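Side-chain contacts in uncharacterized conserved protein YjbQ/UPF0047 family, ortholog yugU B.subtilis (PDB 1VMH), which is of unknown function but belongs to the UPF0047 (YjbQ) family and assembles as a trimer with the YjbQ-like fold: residues K37-E42 with V139-I144; Q109-E114 with L118-W123. One frame throughout, in Å; residues are numbered along the deposited sequence.

Interaction 1 (K37-E42 with V139-I144); sequences KKAVDE and VFVKII
Ala39 and Val40 set helix 33-43 against Val141 and Ile143 of strand 136-143, a helix-on-sheet layer in the YjbQ-like fold. The axes of the two short segments come within 8.5 Å and cross at -36°, and no hydrogen bond joins them, so the contact rests on apolar groups. At the start of 37-42, Lys37 lies on the side of the helix turned from the strand; its NZ reaches one turn on to Asp41 OD2 at 2.9 Å, a salt bridge using the syn lone pair. Ala39 points its methyl at the strand, where CB meets Val141 CG1 at 3.6 Å, the closest approach between the segments; Ile17 also packs on Ala39. The backbone of Ala39 takes part too, its O lying 3.7 Å from Ile143 CG1. Val40 follows, with CG1 anti to the backbone N (chi1 173°), which places CG2 beside that nitrogen, where it meets Ile143 CD1. Its side chain crosses that of Ile143 at about a right angle. On the strand side the end of Ile143 does most of the touching: its CD1 sits 3.8 Å from Val40 CG2 and 4.1 Å from Ala39 CB.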
loop_
_atom_site.group_PDB
_atom_site.type_symbol
_atom_site.label_atom_id
_atom_site.label_comp_id
_atom_site.label_asym_id
_atom_site.label_seq_id
_atom_site.Cartn_x
_atom_site.Cartn_y
_atom_site.Cartn_z
ATOM N N LYS A 37 -7.476 -4.118 -18.175
ATOM C CA LYS A 37 -6.999 -4.120 -19.569
ATOM C C LYS A 37 -8.018 -3.458 -20.477
ATOM O O LYS A 37 -7.665 -2.723 -21.396
ATOM C CB LYS A 37 -6.746 -5.548 -20.028
ATOM C CG LYS A 37 -6.440 -5.677 -21.494
ATOM C CD LYS A 37 -6.207 -7.112 -21.859
ATOM C CE LYS A 37 -5.710 -7.262 -23.283
ATOM N NZ LYS A 37 -6.808 -7.020 -24.206
ATOM N N LYS A 38 -9.296 -3.755 -20.267
ATOM C CA LYS A 38 -10.343 -3.130 -21.112
ATOM C C LYS A 38 -10.320 -1.611 -20.992
ATOM O O LYS A 38 -10.469 -0.919 -22.006
ATOM C CB LYS A 38 -11.739 -3.675 -20.782
ATOM C CG LYS A 38 -11.955 -5.068 -21.324
ATOM C CD LYS A 38 -13.237 -5.681 -20.808
ATOM C CE LYS A 38 -14.442 -4.940 -21.312
ATOM N NZ LYS A 38 -15.757 -5.647 -21.025
ATOM N N ALA A 39 -10.143 -1.083 -19.789
ATOM C CA ALA A 39 -10.042 0.349 -19.615
ATOM C C ALA A 39 -8.824 0.936 -20.348
ATOM O O ALA A 39 -8.932 1.956 -21.000
ATOM C CB ALA A 39 -9.975 0.686 -18.165
ATOM N N VAL A 40 -7.684 0.254 -20.282
ATOM C CA VAL A 40 -6.511 0.664 -21.052
ATOM C C VAL A 40 -6.825 0.700 -22.544
ATOM O O VAL A 40 -6.584 1.701 -23.258
ATOM C CB VAL A 40 -5.306 -0.285 -20.775
ATOM C CG1 VAL A 40 -4.117 0.047 -21.706
ATOM C CG2 VAL A 40 -4.860 -0.201 -19.294
ATOM N N ASP A 41 -7.383 -0.397 -23.032
ATOM C CA ASP A 41 -7.713 -0.497 -24.454
ATOM C C ASP A 41 -8.700 0.619 -24.889
ATOM O O ASP A 41 -8.507 1.276 -25.901
ATOM C CB ASP A 41 -8.275 -1.893 -24.787
ATOM C CG ASP A 41 -7.240 -3.022 -24.611
ATOM O OD1 ASP A 41 -6.028 -2.730 -24.558
ATOM O OD2 ASP A 41 -7.615 -4.214 -24.531
ATOM N N GLU A 42 -9.724 0.868 -24.092
ATOM C CA GLU A 42 -10.663 1.971 -24.378
ATOM C C GLU A 42 -9.973 3.342 -24.445
ATOM O O GLU A 42 -10.333 4.195 -25.275
ATOM C CB GLU A 42 -11.754 2.024 -23.305
ATOM C CG GLU A 42 -13.126 1.615 -23.734
ATOM C CD GLU A 42 -14.176 2.175 -22.789
ATOM O OE1 GLU A 42 -14.159 1.789 -21.603
ATOM O OE2 GLU A 42 -15.000 3.015 -23.224
ATOM N N VAL A 139 -15.624 -0.862 -8.380
ATOM C CA VAL A 139 -14.218 -0.530 -8.486
ATOM C C VAL A 139 -14.044 0.520 -9.569
ATOM O O VAL A 139 -14.754 0.504 -10.599
ATOM C CB VAL A 139 -13.367 -1.778 -8.740
ATOM C CG1 VAL A 139 -13.699 -2.461 -10.055
ATOM C CG2 VAL A 139 -11.858 -1.473 -8.637
ATOM N N PHE A 140 -13.138 1.461 -9.317
ATOM C CA PHE A 140 -12.889 2.547 -10.258
ATOM C C PHE A 140 -11.561 2.307 -10.950
ATOM O O PHE A 140 -10.588 1.996 -10.280
ATOM C CB PHE A 140 -12.770 3.917 -9.543
ATOM C CG PHE A 140 -13.929 4.287 -8.630
ATOM C CD1 PHE A 140 -15.232 3.892 -8.894
ATOM C CD2 PHE A 140 -13.722 5.115 -7.540
ATOM C CE1 PHE A 140 -16.276 4.262 -8.053
ATOM C CE2 PHE A 140 -14.743 5.489 -6.715
ATOM C CZ PHE A 140 -16.020 5.069 -6.977
ATOM N N VAL A 141 -11.489 2.527 -12.258
ATOM C CA VAL A 141 -10.249 2.428 -13.009
ATOM C C VAL A 141 -10.042 3.747 -13.751
ATOM O O VAL A 141 -10.913 4.167 -14.521
ATOM C CB VAL A 141 -10.283 1.236 -13.979
ATOM C CG1 VAL A 141 -8.975 1.167 -14.757
ATOM C CG2 VAL A 141 -10.577 -0.085 -13.209
ATOM N N LYS A 142 -8.915 4.402 -13.487
ATOM C CA LYS A 142 -8.550 5.636 -14.162
ATOM C C LYS A 142 -7.265 5.420 -14.932
ATOM O O LYS A 142 -6.312 4.898 -14.366
ATOM C CB LYS A 142 -8.380 6.784 -13.182
ATOM C CG LYS A 142 -8.126 8.088 -13.900
ATOM C CD LYS A 142 -8.324 9.262 -12.957
ATOM C CE LYS A 142 -7.939 10.556 -13.658
ATOM N NZ LYS A 142 -8.951 10.951 -14.613
ATOM N N ILE A 143 -7.250 5.785 -16.214
ATOM C CA ILE A 143 -6.062 5.656 -17.046
ATOM C C ILE A 143 -5.527 7.037 -17.247
ATOM O O ILE A 143 -6.271 7.934 -17.646
ATOM C CB ILE A 143 -6.391 5.046 -18.425
ATOM C CG1 ILE A 143 -7.149 3.722 -18.286
ATOM C CG2 ILE A 143 -5.109 4.864 -19.237
ATOM C CD1 ILE A 143 -6.463 2.666 -17.433
ATOM N N ILE A 144 -4.244 7.223 -16.980
ATOM C CA ILE A 144 -3.596 8.517 -17.147
ATOM C C ILE A 144 -2.424 8.359 -18.117
ATOM O O ILE A 144 -1.519 7.586 -17.838
ATOM C CB ILE A 144 -3.108 9.045 -15.794
ATOM C CG1 ILE A 144 -4.251 9.032 -14.768
ATOM C CG2 ILE A 144 -2.585 10.488 -15.937
ATOM C CD1 ILE A 144 -3.824 8.603 -13.401
ATOM O OXT ILE A 144 -2.360 8.953 -19.202
#

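Interaction 2 (Q109-E114 with L118-W123); sequences QQIIIE and LKLGTW
A tight antiparallel hairpin connection joins strand 108-114 to the short strand 117-118, outermost within this chain in the five-stranded sheet, in the register Ile113 with Leu118, a non-hydrogen-bonded pair with CA atoms 4.7 Å apart. Next to this pair, Lys119 N donates to Ile112 O over 2.7 Å, nearly straight at 171°. Lys119 is the centre of an inverse gamma turn. One water bridges the two backbones, accepting from Ile112 N and donating to Lys119 O. Beside the backbone bond the side chains of Ile112 and Lys119 run the same way, CB to CB 4.0 Å. Lys119 continues extended until chi4 (54°) bends its end so that NZ reaches Glu114 OE1. There Lys119 NZ donates to Glu114 OE1 at 2.7 Å in a salt bridge, met on the syn side but 30° out of the carboxylate plane. The same lysine makes a cation-pi contact with Phe140 of a neighbouring subunit. On the helix-covered face, Ile111 CG2 is shared by two leucines, meeting Leu118 CD2 at 3.8 Å and Leu120 CD2 at 3.9 Å. Val36 of helix 33-43 packs on Leu118. The antiparallel pairing of two strands adjacent in sequence through a tight connection is that of a beta hairpin, here with a short second strand.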
loop_
_atom_site.group_PDB
_atom_site.type_symbol
_atom_site.label_atom_id
_atom_site.label_comp_id
_atom_site.label_asym_id
_atom_site.label_seq_id
_atom_site.Cartn_x
_atom_site.Cartn_y
_atom_site.Cartn_z
ATOM N N GLN A 109 -4.243 0.318 -6.180
ATOM C CA GLN A 109 -2.965 -0.047 -6.724
ATOM C C GLN A 109 -2.832 0.606 -8.105
ATOM O O GLN A 109 -3.815 1.005 -8.765
ATOM C CB GLN A 109 -2.774 -1.555 -6.798
ATOM C CG GLN A 109 -2.947 -2.280 -5.470
ATOM C CD GLN A 109 -1.918 -1.933 -4.442
ATOM O OE1 GLN A 109 -0.855 -1.391 -4.755
ATOM N NE2 GLN A 109 -2.202 -2.292 -3.178
ATOM N N GLN A 110 -1.602 0.627 -8.599
ATOM C CA GLN A 110 -1.326 1.204 -9.912
ATOM C C GLN A 110 -0.360 0.332 -10.683
ATOM O O GLN A 110 0.474 -0.382 -10.101
ATOM C CB GLN A 110 -0.944 2.673 -9.855
ATOM C CG GLN A 110 0.309 2.996 -9.166
ATOM C CD GLN A 110 0.602 4.505 -9.232
ATOM O OE1 GLN A 110 0.042 5.281 -10.077
ATOM N NE2 GLN A 110 1.428 4.930 -8.322
ATOM N N ILE A 111 -0.542 0.335 -12.008
ATOM C CA ILE A 111 0.193 -0.531 -12.903
ATOM C C ILE A 111 0.670 0.328 -14.079
ATOM O O ILE A 111 -0.068 1.152 -14.620
ATOM C CB ILE A 111 -0.705 -1.687 -13.398
ATOM C CG1 ILE A 111 -1.367 -2.418 -12.217
ATOM C CG2 ILE A 111 0.088 -2.667 -14.280
ATOM C CD1 ILE A 111 -2.722 -1.869 -11.823
ATOM N N ILE A 112 1.901 0.107 -14.495
ATOM C CA ILE A 112 2.465 0.799 -15.623
ATOM C C ILE A 112 1.824 0.267 -16.886
ATOM O O ILE A 112 1.582 -0.960 -17.025
ATOM C CB ILE A 112 3.964 0.582 -15.672
ATOM C CG1 ILE A 112 4.631 1.255 -14.460
ATOM C CG2 ILE A 112 4.570 1.155 -16.963
ATOM C CD1 ILE A 112 6.048 0.670 -14.095
ATOM N N ILE A 113 1.540 1.179 -17.806
ATOM C CA ILE A 113 1.109 0.845 -19.147
ATOM C C ILE A 113 2.278 1.133 -20.082
ATOM O O ILE A 113 2.808 2.255 -20.084
ATOM C CB ILE A 113 -0.119 1.669 -19.575
ATOM C CG1 ILE A 113 -1.298 1.426 -18.629
ATOM C CG2 ILE A 113 -0.514 1.338 -21.000
ATOM C CD1 ILE A 113 -2.376 2.501 -18.744
ATOM N N GLU A 114 2.699 0.117 -20.817
ATOM C CA GLU A 114 3.826 0.239 -21.750
ATOM C C GLU A 114 3.444 -0.472 -23.035
ATOM O O GLU A 114 2.993 -1.624 -22.980
ATOM C CB GLU A 114 5.054 -0.428 -21.133
ATOM C CG GLU A 114 6.328 -0.293 -21.969
ATOM C CD GLU A 114 7.469 -1.054 -21.331
ATOM O OE1 GLU A 114 7.398 -2.303 -21.223
ATOM O OE2 GLU A 114 8.440 -0.398 -20.910
ATOM N N LEU A 118 -0.638 -3.601 -19.960
ATOM C CA LEU A 118 -0.291 -3.550 -18.524
ATOM C C LEU A 118 1.018 -4.272 -18.311
ATOM O O LEU A 118 1.165 -5.435 -18.689
ATOM C CB LEU A 118 -1.377 -4.226 -17.691
ATOM C CG LEU A 118 -2.739 -3.537 -17.710
ATOM C CD1 LEU A 118 -3.800 -4.488 -17.131
ATOM C CD2 LEU A 118 -2.656 -2.232 -16.903
ATOM N N LYS A 119 1.977 -3.580 -17.699
ATOM C CA LYS A 119 3.308 -4.138 -17.492
ATOM C C LYS A 119 3.346 -4.949 -16.207
ATOM O O LYS A 119 3.804 -4.498 -15.142
ATOM C CB LYS A 119 4.340 -3.045 -17.422
ATOM C CG LYS A 119 5.750 -3.516 -17.797
ATOM C CD LYS A 119 6.728 -2.338 -17.676
ATOM C CE LYS A 119 8.181 -2.795 -17.772
ATOM N NZ LYS A 119 8.405 -3.580 -19.013
ATOM N N LEU A 120 2.861 -6.166 -16.298
ATOM C CA LEU A 120 2.745 -7.073 -15.160
ATOM C C LEU A 120 3.752 -8.200 -15.313
ATOM O O LEU A 120 4.109 -8.578 -16.442
ATOM C CB LEU A 120 1.322 -7.667 -15.074
ATOM C CG LEU A 120 0.245 -6.636 -14.700
ATOM C CD1 LEU A 120 -1.138 -7.063 -15.105
ATOM C CD2 LEU A 120 0.288 -6.364 -13.199
ATOM N N GLY A 121 4.162 -8.754 -14.175
ATOM C CA GLY A 121 5.074 -9.879 -14.172
ATOM C C GLY A 121 4.384 -11.206 -14.439
ATOM O O GLY A 121 3.192 -11.261 -14.716
ATOM N N THR A 122 5.172 -12.280 -14.355
ATOM C CA THR A 122 4.693 -13.609 -14.629
ATOM C C THR A 122 3.662 -14.015 -13.578
ATOM O O THR A 122 3.927 -13.985 -12.362
ATOM C CB THR A 122 5.852 -14.614 -14.615
ATOM O OG1 THR A 122 6.867 -14.200 -15.547
ATOM C CG2 THR A 122 5.356 -15.980 -15.035
ATOM N N TRP A 123 2.478 -14.365 -14.081
ATOM C CA TRP A 123 1.357 -14.747 -13.238
ATOM C C TRP A 123 1.045 -13.706 -12.143
ATOM O O TRP A 123 0.744 -14.072 -11.011
ATOM C CB TRP A 123 1.607 -16.170 -12.648
ATOM C CG TRP A 123 1.782 -17.259 -13.715
ATOM C CD1 TRP A 123 2.861 -18.070 -13.909
ATOM C CD2 TRP A 123 0.872 -17.549 -14.776
ATOM N NE1 TRP A 123 2.651 -18.888 -15.001
ATOM C CE2 TRP A 123 1.437 -18.594 -15.548
ATOM C CE3 TRP A 123 -0.403 -17.053 -15.128
ATOM C CZ2 TRP A 123 0.787 -19.134 -16.660
ATOM C CZ3 TRP A 123 -1.051 -17.606 -16.243
ATOM C CH2 TRP A 123 -0.451 -18.629 -16.987
HETATM O O HOH W 1 3.656 -2.093 -13.757
#

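From the N terminus, helix 33-43 comes first, and interaction 1 closes a long loop of 96 intervening residues when strand 136-143 returns beneath it at the end of the chain. Interaction 2 lies wholly within that loop and closes a local one, with three residues between 109-114 and 118-123. Both reach the same five-stranded sheet, where strand 48-53 separates 136-143 from 108-114. The two contacts meet over strand 48-53: Val40 CG2 lies 3.7 Å from Ile113 CD1 and 3.8 Å from Leu118 CD2, while Ile143 CG2 meets Ile113 CD1 at 3.6 Å. One apolar layer thus ties helix, C-terminal strand and the hairpin together.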